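Local structure of ferrous iron uptake transporter protein B (Streptococcus thermophilus, 3TAH) at residues N92-L97 and R255-A260; Y201-F206 and N247-F252; L99-I104 and A251-V256; L77-D82 and S192-S197; M3-L8 and R73-S78. The protein probably drives GTP-powered uptake of ferrous iron across the cell membrane, the present chain being its cytosolic part, a G-protein domain followed by a helical domain. The protein carries 1 engineered substitution. All coordinates share one frame; numbering follows the deposited sequence.

The five contacts illustrate how a G-protein domain and an appended helical domain are built into one body. Contact 5 comes first along the chain and lies wholly within the G domain, setting strand 4-10 against helix 67-77. Contact 4 starts where contact 5 ends, sharing L77 and S78, and joins two loops across the domain boundary, its centre about 10 Å from that of contact 5. Contacts 1 and 3, about 7 Å apart centre to centre, both pair helix 93-105 with the last helix, 241-259. Contact 2, inside the helical domain, uses the same last helix and touches contact 3. Helix packing at contacts 1 and 3 and loop packing at contact 4 both join the nucleotide-binding domain to the helical one.

Contact 1. Residues N92-L97 and R255-A260; sequences NLERNL and RVCQMA
C257 pushes its side chain into a notch formed by L93, E94 and L97, a compact example of one small residue packing into the neighbouring helix. Helices 93-97 and 255-259 run roughly antiparallel, at 138°, with their axes 11.0 Å apart at closest. Followed outward, the cysteine first presents its CB to the carboxylate of E94, whose OE2 is 3.8 Å from C257 CB. The next atom, SG, stands anti to the carbonyl carbon (chi1 -66°) and is thereby swung toward helix 93-97. There the sulfur touches three residues: L93 CD2 is 3.7 Å from C257 SG, L97 CD1 is 3.8 Å from it, and E94 CG is 3.9 Å from it. The two leucines lie one turn apart and each offers chiefly one methyl branch, while the extended chain of E94 runs past the cysteine.

Beyond the pair, L97 also rests on L136 of helix 129-136, and N96, on another side of helix 93-105, touches N11 and S14 of the phosphate-binding loop. No hydrogen bond links the two segments. The chemistry is that of a polarisable sulfur set against three aliphatic carbons of helix 93-97, with a carboxylate oxygen beside its CB. At this end of the helix pair the two segments thus meet by shape alone; directional bonds between the same helices lie further along, at R249.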
# COMPACT_ATOMS: atom_id res chain seq x y z
N ASN A 92 12.84 8.16 7.14
CA ASN A 92 11.61 8.94 7.23
C ASN A 92 10.43 7.99 7.36
O ASN A 92 9.45 8.06 6.62
CB ASN A 92 11.51 9.74 5.95
CG ASN A 92 10.42 10.75 5.97
OD1 ASN A 92 9.87 11.05 4.91
ND2 ASN A 92 10.08 11.28 7.13
N LEU A 93 10.56 7.09 8.33
CA LEU A 93 9.69 5.90 8.43
C LEU A 93 8.20 6.21 8.55
O LEU A 93 7.41 5.72 7.74
CB LEU A 93 10.14 5.03 9.60
CG LEU A 93 9.45 3.67 9.78
CD1 LEU A 93 9.55 2.83 8.51
CD2 LEU A 93 10.06 2.94 10.95
N GLU A 94 7.82 7.00 9.54
CA GLU A 94 6.39 7.27 9.78
C GLU A 94 5.68 7.86 8.56
O GLU A 94 4.58 7.41 8.21
CB GLU A 94 6.18 8.12 11.04
CG GLU A 94 6.58 7.35 12.31
CD GLU A 94 6.12 7.99 13.61
OE1 GLU A 94 5.38 8.99 13.58
OE2 GLU A 94 6.50 7.45 14.67
N ARG A 95 6.30 8.85 7.91
CA ARG A 95 5.75 9.48 6.71
C ARG A 95 5.57 8.47 5.57
O ARG A 95 4.57 8.52 4.88
CB ARG A 95 6.61 10.65 6.22
CG ARG A 95 6.05 11.36 4.96
CD ARG A 95 6.73 12.71 4.62
NE ARG A 95 8.09 12.54 4.11
CZ ARG A 95 9.02 13.49 4.05
NH1 ARG A 95 8.79 14.74 4.46
NH2 ARG A 95 10.23 13.19 3.56
N ASN A 96 6.55 7.59 5.38
CA ASN A 96 6.50 6.56 4.34
C ASN A 96 5.43 5.48 4.59
O ASN A 96 4.83 4.96 3.64
CB ASN A 96 7.85 5.89 4.14
CG ASN A 96 8.82 6.73 3.32
OD1 ASN A 96 9.29 6.30 2.25
ND2 ASN A 96 9.14 7.91 3.81
N LEU A 97 5.20 5.13 5.86
CA LEU A 97 4.23 4.08 6.21
C LEU A 97 2.77 4.52 6.01
O LEU A 97 1.87 3.68 6.04
CB LEU A 97 4.44 3.54 7.63
CG LEU A 97 5.74 2.78 7.89
CD1 LEU A 97 5.87 2.50 9.37
CD2 LEU A 97 5.84 1.46 7.06
N ARG A 255 2.08 3.79 16.94
CA ARG A 255 2.02 2.63 17.83
C ARG A 255 2.97 1.54 17.35
O ARG A 255 3.78 1.02 18.13
CB ARG A 255 0.60 2.05 17.93
CG ARG A 255 -0.40 2.88 18.74
CD ARG A 255 -1.68 2.07 19.07
NE ARG A 255 -2.46 1.61 17.91
CZ ARG A 255 -3.39 2.30 17.25
NH1 ARG A 255 -3.71 3.55 17.58
NH2 ARG A 255 -4.01 1.74 16.20
N VAL A 256 2.91 1.22 16.06
CA VAL A 256 3.81 0.22 15.48
C VAL A 256 5.27 0.63 15.65
O VAL A 256 6.09 -0.18 16.12
CB VAL A 256 3.51 -0.01 13.98
CG1 VAL A 256 4.60 -0.89 13.36
CG2 VAL A 256 2.12 -0.62 13.81
N CYS A 257 5.61 1.87 15.30
CA CYS A 257 7.01 2.32 15.38
C CYS A 257 7.52 2.34 16.82
O CYS A 257 8.68 2.00 17.06
CB CYS A 257 7.21 3.67 14.68
SG CYS A 257 6.93 3.56 12.89
N GLN A 258 6.68 2.72 17.77
CA GLN A 258 7.03 2.60 19.20
C GLN A 258 7.28 1.15 19.62
O GLN A 258 8.31 0.85 20.23
CB GLN A 258 5.93 3.19 20.09
CG GLN A 258 6.20 3.06 21.60
CD GLN A 258 4.94 3.12 22.43
OE1 GLN A 258 4.81 4.00 23.27
NE2 GLN A 258 4.00 2.21 22.20
N MET A 259 6.33 0.26 19.33
CA MET A 259 6.46 -1.17 19.65
C MET A 259 7.63 -1.83 18.90
O MET A 259 8.09 -2.90 19.31
CB MET A 259 5.17 -1.95 19.37
CG MET A 259 3.99 -1.59 20.29
SD MET A 259 2.48 -2.57 20.02
CE MET A 259 1.95 -2.08 18.37
N ALA A 260 8.09 -1.21 17.81
CA ALA A 260 9.23 -1.70 17.02
C ALA A 260 10.57 -1.00 17.30
O ALA A 260 11.43 -0.94 16.42
CB ALA A 260 8.89 -1.59 15.53

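Contact 2. Residues Y201-F206 and N247-F252; sequences YAIKLF and NERYAF
I203 and R249 sit on two helical segments that keep well apart, their CA atoms 11.3 Å from each other even though this is the nearest backbone pair. Both backbones are regular: F206 N bonds to A202 O at 3.0 Å in one, and F252 N to E248 O at 3.0 Å in the other. The gap is bridged mainly by the long R249 side chain. Its chain is stretched out from CG to NE (chi2 -174°, chi3 -173°), carrying the guanidinium across to helix 198-206. There R249 NH2 is met by a methyl branch of isoleucine, I203 CG2 lying 3.6 Å from it, and the two side chains cross obliquely. K204 starts out pointing away, yet its chain folds back until K204 NZ is 4.5 Å from R249 NH2.

The closeness of two cations is probably eased by anions: K204 NZ forms a salt bridge with E207, and R249 NH1 one with E105 of helix 93-105. The same R249 nitrogen is also hydrogen-bonded to T101 OG1, so the arginine ties the last helix to the G domain while touching helix 198-206. The contact brings two buried cationic side chains together, each with its own carboxylate partner, which would be expected to offset their proximity, while the I203 methyl packs against NH2.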
# COMPACT_ATOMS: atom_id res chain seq x y z
N TYR A 201 -12.24 -0.46 -0.26
CA TYR A 201 -13.43 0.24 -0.73
C TYR A 201 -14.25 0.80 0.42
O TYR A 201 -14.75 1.92 0.33
CB TYR A 201 -14.29 -0.67 -1.59
CG TYR A 201 -13.72 -0.92 -2.95
CD1 TYR A 201 -13.70 0.10 -3.91
CD2 TYR A 201 -13.20 -2.15 -3.30
CE1 TYR A 201 -13.18 -0.12 -5.17
CE2 TYR A 201 -12.68 -2.37 -4.56
CZ TYR A 201 -12.67 -1.36 -5.49
OH TYR A 201 -12.14 -1.57 -6.74
N ALA A 202 -14.39 0.04 1.51
CA ALA A 202 -15.16 0.51 2.65
C ALA A 202 -14.55 1.79 3.25
O ALA A 202 -15.27 2.74 3.57
CB ALA A 202 -15.29 -0.58 3.71
N ILE A 203 -13.23 1.82 3.39
CA ILE A 203 -12.55 2.99 3.95
C ILE A 203 -12.67 4.18 3.00
O ILE A 203 -12.91 5.30 3.44
CB ILE A 203 -11.07 2.70 4.27
CG1 ILE A 203 -10.98 1.70 5.42
CG2 ILE A 203 -10.33 4.00 4.68
CD1 ILE A 203 -9.63 1.09 5.61
N LYS A 204 -12.49 3.93 1.70
CA LYS A 204 -12.67 4.99 0.70
C LYS A 204 -14.07 5.59 0.71
O LYS A 204 -14.24 6.80 0.58
CB LYS A 204 -12.34 4.47 -0.69
CG LYS A 204 -10.85 4.27 -0.91
CD LYS A 204 -10.20 5.56 -1.32
CE LYS A 204 -8.69 5.52 -1.17
NZ LYS A 204 -8.29 5.53 0.26
N LEU A 205 -15.08 4.74 0.86
CA LEU A 205 -16.45 5.23 0.94
C LEU A 205 -16.67 6.06 2.19
O LEU A 205 -17.36 7.10 2.13
CB LEU A 205 -17.44 4.06 0.91
CG LEU A 205 -17.59 3.46 -0.49
CD1 LEU A 205 -18.24 2.09 -0.40
CD2 LEU A 205 -18.35 4.41 -1.40
N PHE A 206 -16.09 5.61 3.30
CA PHE A 206 -16.22 6.33 4.56
C PHE A 206 -15.67 7.75 4.42
O PHE A 206 -16.30 8.72 4.87
CB PHE A 206 -15.51 5.60 5.70
CG PHE A 206 -15.60 6.33 7.01
CD1 PHE A 206 -16.73 6.21 7.82
CD2 PHE A 206 -14.56 7.16 7.44
CE1 PHE A 206 -16.81 6.90 9.04
CE2 PHE A 206 -14.64 7.85 8.66
CZ PHE A 206 -15.76 7.72 9.46
N ASN A 247 -6.03 10.55 10.88
CA ASN A 247 -5.56 10.46 12.27
C ASN A 247 -5.36 9.02 12.70
O ASN A 247 -4.38 8.70 13.37
CB ASN A 247 -6.53 11.18 13.22
CG ASN A 247 -6.58 12.69 13.00
OD1 ASN A 247 -5.65 13.26 12.43
ND2 ASN A 247 -7.66 13.33 13.46
N GLU A 248 -6.30 8.13 12.30
CA GLU A 248 -6.18 6.70 12.64
C GLU A 248 -4.98 6.05 11.97
O GLU A 248 -4.31 5.24 12.61
CB GLU A 248 -7.48 5.92 12.33
CG GLU A 248 -8.64 6.25 13.27
CD GLU A 248 -8.32 6.01 14.74
OE1 GLU A 248 -7.73 4.98 15.08
OE2 GLU A 248 -8.67 6.88 15.55
N ARG A 249 -4.70 6.37 10.70
CA ARG A 249 -3.50 5.85 10.04
C ARG A 249 -2.22 6.23 10.80
O ARG A 249 -1.42 5.38 11.13
CB ARG A 249 -3.39 6.32 8.57
CG ARG A 249 -4.46 5.80 7.65
CD ARG A 249 -4.20 6.18 6.17
NE ARG A 249 -5.36 5.81 5.35
CZ ARG A 249 -5.67 4.56 5.02
NH1 ARG A 249 -4.90 3.54 5.39
NH2 ARG A 249 -6.75 4.33 4.28
N TYR A 250 -2.05 7.51 11.09
CA TYR A 250 -0.88 7.97 11.84
C TYR A 250 -0.81 7.41 13.26
O TYR A 250 0.27 7.10 13.72
CB TYR A 250 -0.76 9.50 11.84
CG TYR A 250 -0.27 10.04 10.52
CD1 TYR A 250 0.99 9.71 10.03
CD2 TYR A 250 -1.06 10.90 9.75
CE1 TYR A 250 1.43 10.19 8.80
CE2 TYR A 250 -0.62 11.39 8.53
CZ TYR A 250 0.63 11.03 8.06
OH TYR A 250 1.08 11.52 6.85
N ALA A 251 -1.95 7.26 13.94
CA ALA A 251 -1.94 6.66 15.28
C ALA A 251 -1.42 5.21 15.24
O ALA A 251 -0.56 4.82 16.04
CB ALA A 251 -3.32 6.76 15.94
N PHE A 252 -1.93 4.43 14.28
CA PHE A 252 -1.48 3.06 14.07
C PHE A 252 0.03 3.01 13.81
O PHE A 252 0.76 2.22 14.43
CB PHE A 252 -2.23 2.43 12.89
CG PHE A 252 -1.65 1.12 12.46
CD1 PHE A 252 -1.97 -0.06 13.12
CD2 PHE A 252 -0.78 1.06 11.37
CE1 PHE A 252 -1.43 -1.27 12.72
CE2 PHE A 252 -0.24 -0.15 10.97
CZ PHE A 252 -0.56 -1.31 11.64

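Contact 3. Residues L99-I104 and A251-V256; sequences LTTQLI and AFIERV
The hydroxyl of T101, whose methyl faces F252 and I253, is gripped from two quarters: besides its bond to R249, OG1 donates to Y98 O one turn earlier in its own helix. This is a seam between a P-loop GTPase fold, which contributes helix 93-105, and the last helix of the helical domain. With chi1 at 63°, OG1 takes the crowded position between backbone N and carbonyl carbon, and CG2 is turned outward against the opposing helix. One methyl thus makes both contacts. T101 CG2 lies 3.9 Å from F252 CD2, approaching the ring obliquely, and the two side chains pass antiparallel. I253, lying crosswise to the threonine, brings its CG1 to 4.0 Å from T101 CG2. A single threonine here divides its labour, polar end to hydrogen bonds and apolar end to packing. The phenyl ring has a further contact, V256 CG2 standing 3.5 Å above one face of F252, nearer the ring's margin than its centre.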
# COMPACT_ATOMS: atom_id res chain seq x y z
N LEU A 99 1.42 5.62 3.22
CA LEU A 99 1.08 4.88 2.01
C LEU A 99 0.98 3.36 2.29
O LEU A 99 0.07 2.71 1.83
CB LEU A 99 2.13 5.12 0.91
CG LEU A 99 1.92 4.39 -0.42
CD1 LEU A 99 0.62 4.82 -1.14
CD2 LEU A 99 3.13 4.59 -1.32
N THR A 100 1.94 2.82 3.05
CA THR A 100 2.00 1.40 3.33
C THR A 100 0.66 0.88 3.87
O THR A 100 0.17 -0.17 3.43
CB THR A 100 3.12 1.10 4.34
OG1 THR A 100 4.37 1.62 3.84
CG2 THR A 100 3.21 -0.40 4.59
N THR A 101 0.05 1.63 4.80
CA THR A 101 -1.22 1.19 5.38
C THR A 101 -2.29 1.02 4.30
O THR A 101 -3.09 0.08 4.32
CB THR A 101 -1.72 2.14 6.52
OG1 THR A 101 -1.99 3.45 6.00
CG2 THR A 101 -0.72 2.22 7.68
N GLN A 102 -2.30 1.92 3.34
CA GLN A 102 -3.24 1.86 2.23
C GLN A 102 -2.96 0.72 1.26
O GLN A 102 -3.89 0.11 0.74
CB GLN A 102 -3.24 3.19 1.48
CG GLN A 102 -3.66 4.38 2.32
CD GLN A 102 -3.45 5.67 1.59
OE1 GLN A 102 -3.97 5.84 0.49
NE2 GLN A 102 -2.66 6.59 2.16
N LEU A 103 -1.67 0.45 1.03
CA LEU A 103 -1.26 -0.70 0.21
C LEU A 103 -1.73 -2.03 0.81
O LEU A 103 -2.26 -2.88 0.09
CB LEU A 103 0.25 -0.70 -0.01
CG LEU A 103 0.83 0.51 -0.76
CD1 LEU A 103 2.36 0.49 -0.71
CD2 LEU A 103 0.32 0.62 -2.22
N ILE A 104 -1.57 -2.20 2.13
CA ILE A 104 -2.01 -3.42 2.80
C ILE A 104 -3.51 -3.63 2.57
O ILE A 104 -3.96 -4.74 2.32
CB ILE A 104 -1.67 -3.40 4.32
CG1 ILE A 104 -0.14 -3.40 4.53
CG2 ILE A 104 -2.29 -4.61 5.04
CD1 ILE A 104 0.35 -3.11 5.96
N ALA A 251 -1.95 7.26 13.94
CA ALA A 251 -1.94 6.66 15.28
C ALA A 251 -1.42 5.21 15.24
O ALA A 251 -0.56 4.82 16.04
CB ALA A 251 -3.32 6.76 15.94
N PHE A 252 -1.93 4.43 14.28
CA PHE A 252 -1.48 3.06 14.07
C PHE A 252 0.03 3.01 13.81
O PHE A 252 0.76 2.22 14.43
CB PHE A 252 -2.23 2.43 12.89
CG PHE A 252 -1.65 1.12 12.46
CD1 PHE A 252 -1.97 -0.06 13.12
CD2 PHE A 252 -0.78 1.06 11.37
CE1 PHE A 252 -1.43 -1.27 12.72
CE2 PHE A 252 -0.24 -0.15 10.97
CZ PHE A 252 -0.56 -1.31 11.64
N ILE A 253 0.48 3.86 12.89
CA ILE A 253 1.90 3.96 12.52
C ILE A 253 2.77 4.31 13.73
O ILE A 253 3.80 3.67 13.94
CB ILE A 253 2.11 4.99 11.40
CG1 ILE A 253 1.49 4.50 10.09
CG2 ILE A 253 3.61 5.27 11.16
CD1 ILE A 253 1.31 5.61 9.08
N GLU A 254 2.35 5.30 14.52
CA GLU A 254 3.10 5.65 15.73
C GLU A 254 3.20 4.50 16.72
O GLU A 254 4.29 4.26 17.28
CB GLU A 254 2.51 6.90 16.40
CG GLU A 254 2.68 8.16 15.55
CD GLU A 254 2.24 9.43 16.24
OE1 GLU A 254 2.24 9.50 17.50
OE2 GLU A 254 1.90 10.37 15.51
N ARG A 255 2.08 3.79 16.94
CA ARG A 255 2.02 2.63 17.83
C ARG A 255 2.97 1.54 17.35
O ARG A 255 3.78 1.02 18.13
CB ARG A 255 0.60 2.05 17.93
CG ARG A 255 -0.40 2.88 18.74
CD ARG A 255 -1.68 2.07 19.07
NE ARG A 255 -2.46 1.61 17.91
CZ ARG A 255 -3.39 2.30 17.25
NH1 ARG A 255 -3.71 3.55 17.58
NH2 ARG A 255 -4.01 1.74 16.20
N VAL A 256 2.91 1.22 16.06
CA VAL A 256 3.81 0.22 15.48
C VAL A 256 5.27 0.63 15.65
O VAL A 256 6.09 -0.18 16.12
CB VAL A 256 3.51 -0.01 13.98
CG1 VAL A 256 4.60 -0.89 13.36
CG2 VAL A 256 2.12 -0.62 13.81

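Contact 4. Residues L77-D82 and S192-S197; sequences LSQRAD and SVPQRS
Q79 lays its amide between P194 and R196 where two surface loops meet: the turn from helix 67-77 to strand 83-89 in the P-loop GTPase fold, and the loop leading into helix 198-206 of the helical domain. The glutamine follows the end of its helix with a left-handed backbone (phi 61°), and its chain extends beyond CG toward the other loop. The two ends of the amide find different partners. On the oxygen side, Q79 OE1 is 3.7 Å from P194 CG, a contact with the proline ring carbons. On the nitrogen side, Q79 NE2 is 3.7 Å from R196 CD, where the arginine chain bends at chi3 (-63°). The amide and guanidinium planes are inclined by 49°, so the two groups do not stack.

No direct hydrogen bond spans the loops. A water, unusually close to S197 OG at 2.5 Å, has only a weak link to L77 O, so the bridge is tenuous. R196 spends its polar end elsewhere, NH1 bonding to the carbonyl of G107 and so fastening the loop to the G domain by another route. Q79 NE2 nonetheless approaches the guanidinium edge-on, almost level with it, 4.0 Å from R196 NE.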
# COMPACT_ATOMS: atom_id res chain seq x y z
N LEU A 77 -5.95 -2.34 -7.69
CA LEU A 77 -7.32 -2.86 -7.55
C LEU A 77 -7.73 -3.80 -8.70
O LEU A 77 -8.74 -4.48 -8.58
CB LEU A 77 -8.32 -1.72 -7.43
CG LEU A 77 -8.60 -1.27 -5.99
CD1 LEU A 77 -7.31 -1.14 -5.19
CD2 LEU A 77 -9.41 0.02 -5.96
N SER A 78 -6.97 -3.83 -9.79
CA SER A 78 -7.27 -4.71 -10.94
C SER A 78 -6.95 -6.18 -10.65
O SER A 78 -7.30 -7.06 -11.45
CB SER A 78 -6.50 -4.28 -12.19
OG SER A 78 -5.12 -4.67 -12.16
N GLN A 79 -6.27 -6.45 -9.54
CA GLN A 79 -5.88 -7.79 -9.15
C GLN A 79 -4.95 -8.48 -10.19
O GLN A 79 -4.98 -9.69 -10.32
CB GLN A 79 -7.12 -8.66 -8.82
CG GLN A 79 -8.19 -7.94 -7.97
CD GLN A 79 -9.21 -8.89 -7.35
OE1 GLN A 79 -10.42 -8.80 -7.62
NE2 GLN A 79 -8.72 -9.82 -6.53
N ARG A 80 -4.15 -7.70 -10.92
CA ARG A 80 -3.14 -8.23 -11.84
C ARG A 80 -1.80 -8.47 -11.13
O ARG A 80 -1.01 -9.30 -11.58
CB ARG A 80 -2.90 -7.29 -13.03
N ALA A 81 -1.53 -7.74 -10.05
CA ALA A 81 -0.32 -7.96 -9.27
C ALA A 81 -0.47 -9.13 -8.30
O ALA A 81 -1.48 -9.25 -7.60
CB ALA A 81 0.03 -6.68 -8.49
N ASP A 82 0.54 -9.99 -8.25
CA ASP A 82 0.60 -11.08 -7.30
C ASP A 82 1.10 -10.60 -5.94
O ASP A 82 0.68 -11.14 -4.94
CB ASP A 82 1.52 -12.19 -7.81
CG ASP A 82 1.01 -12.79 -9.11
OD1 ASP A 82 -0.04 -13.45 -9.07
OD2 ASP A 82 1.65 -12.60 -10.16
N SER A 192 -20.97 -6.15 -3.68
CA SER A 192 -20.76 -5.09 -4.67
C SER A 192 -19.30 -4.89 -5.03
O SER A 192 -19.00 -4.33 -6.08
CB SER A 192 -21.33 -3.76 -4.17
OG SER A 192 -22.74 -3.81 -4.17
N VAL A 193 -18.41 -5.35 -4.16
CA VAL A 193 -16.97 -5.31 -4.38
C VAL A 193 -16.37 -6.66 -4.05
O VAL A 193 -16.99 -7.44 -3.36
CB VAL A 193 -16.31 -4.22 -3.52
CG1 VAL A 193 -16.88 -2.84 -3.91
CG2 VAL A 193 -16.50 -4.47 -2.04
N PRO A 194 -15.15 -6.94 -4.54
CA PRO A 194 -14.50 -8.20 -4.16
C PRO A 194 -14.19 -8.26 -2.66
O PRO A 194 -13.85 -7.24 -2.05
CB PRO A 194 -13.20 -8.21 -4.97
CG PRO A 194 -13.42 -7.19 -6.07
CD PRO A 194 -14.33 -6.17 -5.48
N GLN A 195 -14.30 -9.46 -2.08
CA GLN A 195 -13.92 -9.67 -0.68
C GLN A 195 -12.48 -9.22 -0.39
O GLN A 195 -12.23 -8.59 0.64
CB GLN A 195 -14.14 -11.12 -0.24
CG GLN A 195 -15.63 -11.47 -0.01
CD GLN A 195 -16.15 -10.91 1.30
OE1 GLN A 195 -16.82 -9.85 1.34
NE2 GLN A 195 -15.83 -11.61 2.38
N ARG A 196 -11.55 -9.50 -1.30
CA ARG A 196 -10.13 -9.20 -1.05
C ARG A 196 -9.85 -7.72 -0.79
O ARG A 196 -9.04 -7.38 0.08
CB ARG A 196 -9.27 -9.68 -2.23
CG ARG A 196 -7.77 -9.35 -2.11
CD ARG A 196 -6.98 -10.00 -3.26
NE ARG A 196 -7.06 -11.46 -3.22
CZ ARG A 196 -6.36 -12.27 -2.42
NH1 ARG A 196 -5.47 -11.80 -1.54
NH2 ARG A 196 -6.55 -13.58 -2.51
N SER A 197 -10.51 -6.86 -1.55
CA SER A 197 -10.30 -5.42 -1.52
C SER A 197 -11.44 -4.69 -0.82
O SER A 197 -11.48 -3.45 -0.83
CB SER A 197 -10.11 -4.89 -2.95
OG SER A 197 -11.16 -5.32 -3.82
O HOH W 1 -9.73 -6.17 -5.73

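Contact 5. Residues M3-L8 and R73-S78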
# COMPACT_ATOMS: atom_id res chain seq x y z
N MET A 3 3.94 -15.79 -15.15
CA MET A 3 4.86 -14.84 -14.54
C MET A 3 4.36 -14.40 -13.15
O MET A 3 3.16 -14.19 -12.98
CB MET A 3 4.95 -13.60 -15.44
CG MET A 3 6.11 -12.65 -15.16
SD MET A 3 7.59 -13.04 -16.12
CE MET A 3 7.10 -12.48 -17.77
N THR A 4 5.25 -14.29 -12.17
CA THR A 4 4.87 -13.64 -10.89
C THR A 4 5.05 -12.13 -11.11
O THR A 4 6.14 -11.67 -11.42
CB THR A 4 5.67 -14.15 -9.69
OG1 THR A 4 5.41 -15.54 -9.51
CG2 THR A 4 5.24 -13.45 -8.41
N GLU A 5 3.96 -11.38 -10.96
CA GLU A 5 3.97 -9.94 -11.18
C GLU A 5 4.09 -9.24 -9.84
O GLU A 5 3.20 -9.38 -8.99
CB GLU A 5 2.67 -9.50 -11.85
CG GLU A 5 2.74 -8.15 -12.49
CD GLU A 5 3.57 -8.15 -13.77
OE1 GLU A 5 3.92 -7.06 -14.23
OE2 GLU A 5 3.86 -9.24 -14.30
N ILE A 6 5.18 -8.50 -9.68
CA ILE A 6 5.50 -7.81 -8.44
C ILE A 6 5.38 -6.31 -8.68
O ILE A 6 6.18 -5.74 -9.43
CB ILE A 6 6.91 -8.16 -7.94
CG1 ILE A 6 7.04 -9.68 -7.73
CG2 ILE A 6 7.21 -7.40 -6.65
CD1 ILE A 6 8.41 -10.17 -7.27
N ALA A 7 4.41 -5.66 -8.03
CA ALA A 7 4.22 -4.22 -8.14
C ALA A 7 5.19 -3.49 -7.20
O ALA A 7 5.10 -3.66 -5.99
CB ALA A 7 2.76 -3.82 -7.82
N LEU A 8 6.08 -2.68 -7.75
CA LEU A 8 7.05 -1.89 -6.98
C LEU A 8 6.50 -0.48 -6.77
O LEU A 8 6.21 0.22 -7.73
CB LEU A 8 8.38 -1.84 -7.73
CG LEU A 8 9.59 -1.24 -7.03
CD1 LEU A 8 10.06 -2.18 -5.95
CD2 LEU A 8 10.71 -0.95 -8.02
N ARG A 73 -3.55 3.17 -8.01
CA ARG A 73 -4.76 2.57 -7.45
C ARG A 73 -5.44 1.60 -8.41
O ARG A 73 -5.72 0.45 -8.04
CB ARG A 73 -5.75 3.66 -7.05
CG ARG A 73 -6.97 3.12 -6.35
CD ARG A 73 -8.11 4.09 -6.36
NE ARG A 73 -7.86 5.27 -5.53
CZ ARG A 73 -8.80 6.10 -5.08
NH1 ARG A 73 -10.09 5.89 -5.37
NH2 ARG A 73 -8.46 7.14 -4.34
N ASP A 74 -5.72 2.05 -9.64
CA ASP A 74 -6.42 1.23 -10.63
C ASP A 74 -5.65 -0.07 -10.89
O ASP A 74 -6.24 -1.15 -10.96
CB ASP A 74 -6.62 1.97 -11.96
CG ASP A 74 -7.58 3.14 -11.84
OD1 ASP A 74 -8.32 3.23 -10.83
OD2 ASP A 74 -7.61 3.99 -12.75
N TYR A 75 -4.34 0.04 -11.02
CA TYR A 75 -3.54 -1.14 -11.23
C TYR A 75 -3.63 -2.10 -10.05
O TYR A 75 -3.88 -3.30 -10.23
CB TYR A 75 -2.08 -0.78 -11.47
CG TYR A 75 -1.25 -2.02 -11.60
CD1 TYR A 75 -1.28 -2.77 -12.77
CD2 TYR A 75 -0.46 -2.46 -10.55
CE1 TYR A 75 -0.52 -3.93 -12.89
CE2 TYR A 75 0.29 -3.60 -10.66
CZ TYR A 75 0.26 -4.33 -11.83
OH TYR A 75 1.02 -5.47 -11.93
N LEU A 76 -3.45 -1.59 -8.84
CA LEU A 76 -3.51 -2.46 -7.66
C LEU A 76 -4.88 -3.09 -7.40
O LEU A 76 -4.95 -4.22 -6.93
CB LEU A 76 -3.00 -1.73 -6.41
CG LEU A 76 -1.51 -1.36 -6.49
CD1 LEU A 76 -1.14 -0.51 -5.28
CD2 LEU A 76 -0.61 -2.63 -6.58
N LEU A 77 -5.95 -2.34 -7.69
CA LEU A 77 -7.32 -2.86 -7.55
C LEU A 77 -7.73 -3.80 -8.70
O LEU A 77 -8.74 -4.48 -8.58
CB LEU A 77 -8.32 -1.72 -7.43
CG LEU A 77 -8.60 -1.27 -5.99
CD1 LEU A 77 -7.31 -1.14 -5.19
CD2 LEU A 77 -9.41 0.02 -5.96
N SER A 78 -6.97 -3.83 -9.79
CA SER A 78 -7.27 -4.71 -10.94
C SER A 78 -6.95 -6.18 -10.65
O SER A 78 -7.30 -7.06 -11.45
CB SER A 78 -6.50 -4.28 -12.19
OG SER A 78 -5.12 -4.67 -12.16
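E5 and Y75 both turn CG away from their own backbone nitrogen (chi1 176° for Y75) and so reach toward each other from strand and helix. A bend at chi2 of E5 (73°) presents its methylene, not its carboxylate, to the phenol: E5 CG is 3.2 Å from Y75 OH, whereas E5 OE1 is 4.0 Å from that oxygen. The buried hydroxyl has no hydrogen-bond partner in the model. Two residues along the strand, A7 CB meets the edge of the tyrosine ring, 3.8 Å from Y75 CE2, and is as close, 3.8 Å, to L76 CD2. Behind the ring, Y75 O accepts from both S78 N and S78 OG, the hydroxyl at 2.7 Å.

The setting is a beta-alpha-beta crossover: strand 51-55 leads through helix 67-77 to strand 83-89, and strand 4-10 lies between those two parallel strands. The helix therefore runs back over it at 150°, with Y75 also touching Q54 and L56.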